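Local atomic coordinates of succinate--CoA ligase subunit alpha (Campylobacter jejuni, PDB entry 6MEL), a protein that is the alpha subunit of a CoA ligase, pairing a CoA-binding Rossmann-type domain with a CoA-ligase domain. Residues Lys118-Ser130 with Ile172-Leu186. Residues are numbered along the deposited sequence; the frame is centred on the assembly and turned at random.
Sequences KIIGPNCPGIITS and ISTAVGIGGDPIIGL
Ile127 and Val176 are paired across the strands as a non-hydrogen-bonded antiparallel pair, their side chains lying side by side and pointing the same way. Ile127 runs out extended from CB, which lies 4.0 Å from Ala175 O. CG1, anti to the backbone N (chi1 179°), stays near Ala175 O at 3.6 Å and brushes Thr174 CG2. CD1 ends 3.9 Å from Val176 CG2 and as near to Thr174 CG2. On the same face the hydroxyls of Thr129 and Thr174 hydrogen-bond, OG1 to OG1 at 2.8 Å; Thr129 OG1 also bonds Val5 O, and Thr174 OG1 also bonds Ile3 N. Ile128 and Ala175 exchange two backbone hydrogen bonds, and Gly177 N continues the pairing to Gly126 O. Strand 118-120 is the outermost strand, within this chain, of the Rossmann-type sheet, whereas 126-129 and 172-177 belong to the second sheet; the loop 121-125, with a cis peptide between Gly121 and Pro122, links the two. There Asn123 ND2 hydrogen-bonds Asp181 OD1 (3.0 Å) from above the carboxylate plane, amide and carboxylate being turned 50° apart, while Pro122 CG touches OD2 of the same aspartate. Leu186 N hydrogen-bonds Ile119 O (2.8 Å), and Leu186 CD1 reaches Lys118 CB and Ile120 CG1.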
loop_
_atom_site.group_PDB
_atom_site.type_symbol
_atom_site.label_atom_id
_atom_site.label_comp_id
_atom_site.label_asym_id
_atom_site.label_seq_id
_atom_site.Cartn_x
_atom_site.Cartn_y
_atom_site.Cartn_z
ATOM N N LYS A 118 21.131 4.069 6.782
ATOM C CA LYS A 118 20.198 4.234 5.689
ATOM C C LYS A 118 19.469 2.929 5.444
ATOM O O LYS A 118 20.014 1.842 5.684
ATOM C CB LYS A 118 20.978 4.634 4.442
ATOM C CG LYS A 118 21.824 5.899 4.577
ATOM C CD LYS A 118 22.908 5.825 3.479
ATOM C CE LYS A 118 23.287 7.138 2.841
ATOM N NZ LYS A 118 24.444 7.731 3.539
ATOM N N ILE A 119 18.260 3.040 4.915
ATOM C CA ILE A 119 17.428 1.887 4.587
ATOM C C ILE A 119 17.081 1.928 3.101
ATOM O O ILE A 119 16.835 2.999 2.525
ATOM C CB ILE A 119 16.145 1.923 5.443
ATOM C CG1 ILE A 119 16.410 1.759 6.938
ATOM C CG2 ILE A 119 15.124 0.911 4.948
ATOM C CD1 ILE A 119 15.312 2.332 7.807
ATOM N N ILE A 120 17.032 0.747 2.494
ATOM C CA ILE A 120 16.431 0.526 1.188
ATOM C C ILE A 120 15.288 -0.455 1.393
ATOM O O ILE A 120 15.489 -1.562 1.832
ATOM C CB ILE A 120 17.457 -0.002 0.172
ATOM C CG1 ILE A 120 18.531 1.054 -0.113
ATOM C CG2 ILE A 120 16.797 -0.494 -1.093
ATOM C CD1 ILE A 120 19.725 0.524 -0.891
ATOM N N GLY A 121 14.085 0.018 1.109
ATOM C CA GLY A 121 12.868 -0.752 1.313
ATOM C C GLY A 121 12.035 -0.116 2.420
ATOM O O GLY A 121 12.170 1.088 2.700
ATOM N N PRO A 122 11.106 -0.841 3.058
ATOM C CA PRO A 122 10.872 -2.252 2.844
ATOM C C PRO A 122 10.005 -2.513 1.617
ATOM O O PRO A 122 9.716 -1.586 0.872
ATOM C CB PRO A 122 10.158 -2.657 4.142
ATOM C CG PRO A 122 9.336 -1.447 4.495
ATOM C CD PRO A 122 10.210 -0.275 4.095
ATOM N N ASN A 123 9.626 -3.781 1.413
ATOM C CA ASN A 123 8.732 -4.191 0.312
ATOM C C ASN A 123 9.388 -3.813 -1.026
ATOM O O ASN A 123 8.829 -3.053 -1.854
ATOM C CB ASN A 123 7.342 -3.544 0.407
ATOM C CG ASN A 123 6.372 -4.126 -0.599
ATOM O OD1 ASN A 123 6.687 -5.133 -1.220
ATOM N ND2 ASN A 123 5.221 -3.492 -0.785
ATOM N N CYS A 124 10.600 -4.329 -1.231
ATOM C CA CYS A 124 11.382 -3.990 -2.394
ATOM C C CYS A 124 12.204 -5.201 -2.811
ATOM O O CYS A 124 12.417 -6.149 -2.033
ATOM C CB CYS A 124 12.289 -2.787 -2.139
ATOM S SG CYS A 124 13.805 -3.143 -1.205
ATOM N N PRO A 125 12.716 -5.197 -4.054
ATOM C CA PRO A 125 13.549 -6.312 -4.505
ATOM C C PRO A 125 15.034 -6.144 -4.167
ATOM O O PRO A 125 15.783 -7.093 -4.375
ATOM C CB PRO A 125 13.289 -6.302 -6.014
ATOM C CG PRO A 125 13.136 -4.818 -6.302
ATOM C CD PRO A 125 12.296 -4.319 -5.153
ATOM N N GLY A 126 15.430 -4.977 -3.640
ATOM C CA GLY A 126 16.798 -4.735 -3.220
ATOM C C GLY A 126 17.600 -3.869 -4.165
ATOM O O GLY A 126 17.070 -2.982 -4.822
ATOM N N ILE A 127 18.911 -4.099 -4.193
ATOM C CA ILE A 127 19.823 -3.246 -4.959
ATOM C C ILE A 127 20.766 -4.150 -5.748
ATOM O O ILE A 127 21.131 -5.228 -5.279
ATOM C CB ILE A 127 20.579 -2.244 -4.059
ATOM C CG1 ILE A 127 21.561 -1.369 -4.841
ATOM C CG2 ILE A 127 21.294 -2.948 -2.920
ATOM C CD1 ILE A 127 22.116 -0.210 -4.025
ATOM N N ILE A 128 21.123 -3.723 -6.966
ATOM C CA ILE A 128 22.027 -4.505 -7.790
ATOM C C ILE A 128 22.974 -3.551 -8.491
ATOM O O ILE A 128 22.536 -2.549 -9.072
ATOM C CB ILE A 128 21.287 -5.430 -8.793
ATOM C CG1 ILE A 128 22.280 -6.207 -9.664
ATOM C CG2 ILE A 128 20.298 -4.670 -9.681
ATOM C CD1 ILE A 128 21.719 -7.423 -10.332
ATOM N N THR A 129 24.259 -3.908 -8.456
ATOM C CA THR A 129 25.279 -3.283 -9.288
ATOM C C THR A 129 25.683 -4.318 -10.348
ATOM O O THR A 129 26.286 -5.336 -10.019
ATOM C CB THR A 129 26.453 -2.751 -8.470
ATOM O OG1 THR A 129 25.972 -1.633 -7.730
ATOM C CG2 THR A 129 27.641 -2.318 -9.328
ATOM N N SER A 130 25.299 -4.041 -11.596
ATOM C CA SER A 130 25.341 -4.958 -12.732
ATOM C C SER A 130 26.707 -5.661 -12.803
ATOM O O SER A 130 27.727 -5.022 -12.720
ATOM C CB SER A 130 25.055 -4.229 -14.008
ATOM O OG SER A 130 23.825 -3.560 -13.943
ATOM N N ILE A 172 22.827 -0.931 -17.251
ATOM C CA ILE A 172 22.506 -0.408 -15.967
ATOM C C ILE A 172 23.785 -0.295 -15.154
ATOM O O ILE A 172 24.578 -1.230 -15.107
ATOM C CB ILE A 172 21.489 -1.298 -15.236
ATOM C CG1 ILE A 172 20.194 -1.481 -16.040
ATOM C CG2 ILE A 172 21.248 -0.745 -13.845
ATOM C CD1 ILE A 172 19.534 -0.194 -16.506
ATOM N N SER A 173 23.933 0.832 -14.458
ATOM C CA SER A 173 25.058 0.983 -13.549
ATOM C C SER A 173 24.696 0.290 -12.231
ATOM O O SER A 173 25.183 -0.805 -11.931
ATOM C CB SER A 173 25.456 2.437 -13.381
ATOM O OG SER A 173 24.336 3.272 -13.106
ATOM N N THR A 174 23.784 0.913 -11.489
ATOM C CA THR A 174 23.177 0.336 -10.315
ATOM C C THR A 174 21.669 0.563 -10.422
ATOM O O THR A 174 21.216 1.666 -10.861
ATOM C CB THR A 174 23.738 0.988 -9.040
ATOM O OG1 THR A 174 25.137 0.730 -8.885
ATOM C CG2 THR A 174 23.092 0.459 -7.776
ATOM N N ALA A 175 20.891 -0.443 -10.018
ATOM C CA ALA A 175 19.436 -0.298 -9.899
ATOM C C ALA A 175 19.049 -0.471 -8.426
ATOM O O ALA A 175 19.503 -1.433 -7.782
ATOM C CB ALA A 175 18.721 -1.311 -10.743
ATOM N N VAL A 176 18.189 0.426 -7.934
ATOM C CA VAL A 176 17.733 0.393 -6.567
ATOM C C VAL A 176 16.205 0.290 -6.549
ATOM O O VAL A 176 15.493 1.151 -7.075
ATOM C CB VAL A 176 18.195 1.632 -5.809
ATOM C CG1 VAL A 176 17.914 1.473 -4.330
ATOM C CG2 VAL A 176 19.649 1.925 -6.077
ATOM N N GLY A 177 15.689 -0.756 -5.929
ATOM C CA GLY A 177 14.259 -0.811 -5.638
ATOM C C GLY A 177 14.011 -0.143 -4.286
ATOM O O GLY A 177 14.485 -0.655 -3.311
ATOM N N ILE A 178 13.291 0.996 -4.251
ATOM C CA ILE A 178 13.128 1.766 -3.035
ATOM C C ILE A 178 11.910 1.347 -2.193
ATOM O O ILE A 178 11.807 1.820 -1.066
ATOM C CB ILE A 178 13.105 3.267 -3.322
ATOM C CG1 ILE A 178 11.927 3.678 -4.208
ATOM C CG2 ILE A 178 14.464 3.717 -3.862
ATOM C CD1 ILE A 178 11.808 5.155 -4.377
ATOM N N GLY A 179 11.006 0.523 -2.739
ATOM C CA GLY A 179 9.926 -0.079 -2.011
ATOM C C GLY A 179 8.566 0.523 -2.308
ATOM O O GLY A 179 8.440 1.694 -2.734
ATOM N N GLY A 180 7.548 -0.312 -2.065
ATOM C CA GLY A 180 6.153 -0.011 -2.380
ATOM C C GLY A 180 5.301 0.343 -1.157
ATOM O O GLY A 180 4.078 0.383 -1.249
ATOM N N ASP A 181 5.940 0.576 -0.011
ATOM C CA ASP A 181 5.226 0.861 1.236
ATOM C C ASP A 181 5.086 2.374 1.432
ATOM O O ASP A 181 5.728 3.196 0.764
ATOM C CB ASP A 181 5.930 0.197 2.419
ATOM C CG ASP A 181 5.661 -1.293 2.530
ATOM O OD1 ASP A 181 4.890 -1.819 1.704
ATOM O OD2 ASP A 181 6.207 -1.918 3.487
ATOM N N PRO A 182 4.196 2.806 2.335
ATOM C CA PRO A 182 3.967 4.225 2.556
ATOM C C PRO A 182 5.151 4.933 3.222
ATOM O O PRO A 182 5.390 6.105 2.958
ATOM C CB PRO A 182 2.736 4.278 3.485
ATOM C CG PRO A 182 2.208 2.857 3.602
ATOM C CD PRO A 182 3.316 1.953 3.139
ATOM N N ILE A 183 5.865 4.213 4.077
ATOM C CA ILE A 183 7.161 4.701 4.595
ATOM C C ILE A 183 8.286 3.803 4.056
ATOM O O ILE A 183 8.254 2.592 4.275
ATOM C CB ILE A 183 7.171 4.700 6.123
ATOM C CG1 ILE A 183 6.053 5.540 6.737
ATOM C CG2 ILE A 183 8.536 5.099 6.659
ATOM C CD1 ILE A 183 6.023 5.425 8.266
ATOM N N ILE A 184 9.271 4.421 3.400
ATOM C CA ILE A 184 10.414 3.760 2.864
ATOM C C ILE A 184 11.639 4.547 3.300
ATOM O O ILE A 184 11.529 5.511 4.039
ATOM C CB ILE A 184 10.309 3.644 1.329
ATOM C CG1 ILE A 184 10.090 5.002 0.662
ATOM C CG2 ILE A 184 9.221 2.644 0.919
ATOM C CD1 ILE A 184 10.313 4.980 -0.828
ATOM N N GLY A 185 12.811 4.089 2.874
ATOM C CA GLY A 185 14.049 4.705 3.258
ATOM C C GLY A 185 14.546 5.668 2.202
ATOM O O GLY A 185 13.859 6.653 1.866
ATOM N N LEU A 186 15.751 5.407 1.698
ATOM C CA LEU A 186 16.299 6.202 0.621
ATOM C C LEU A 186 15.297 6.230 -0.549
ATOM O O LEU A 186 14.676 5.210 -0.909
ATOM C CB LEU A 186 17.621 5.595 0.151
ATOM C CG LEU A 186 18.775 5.581 1.144
ATOM C CD1 LEU A 186 19.965 4.849 0.556
ATOM C CD2 LEU A 186 19.177 6.980 1.565
HETATM O O HOH W 1 13.886 2.881 0.298
HETATM O O HOH W 2 27.481 -1.745 -12.966
#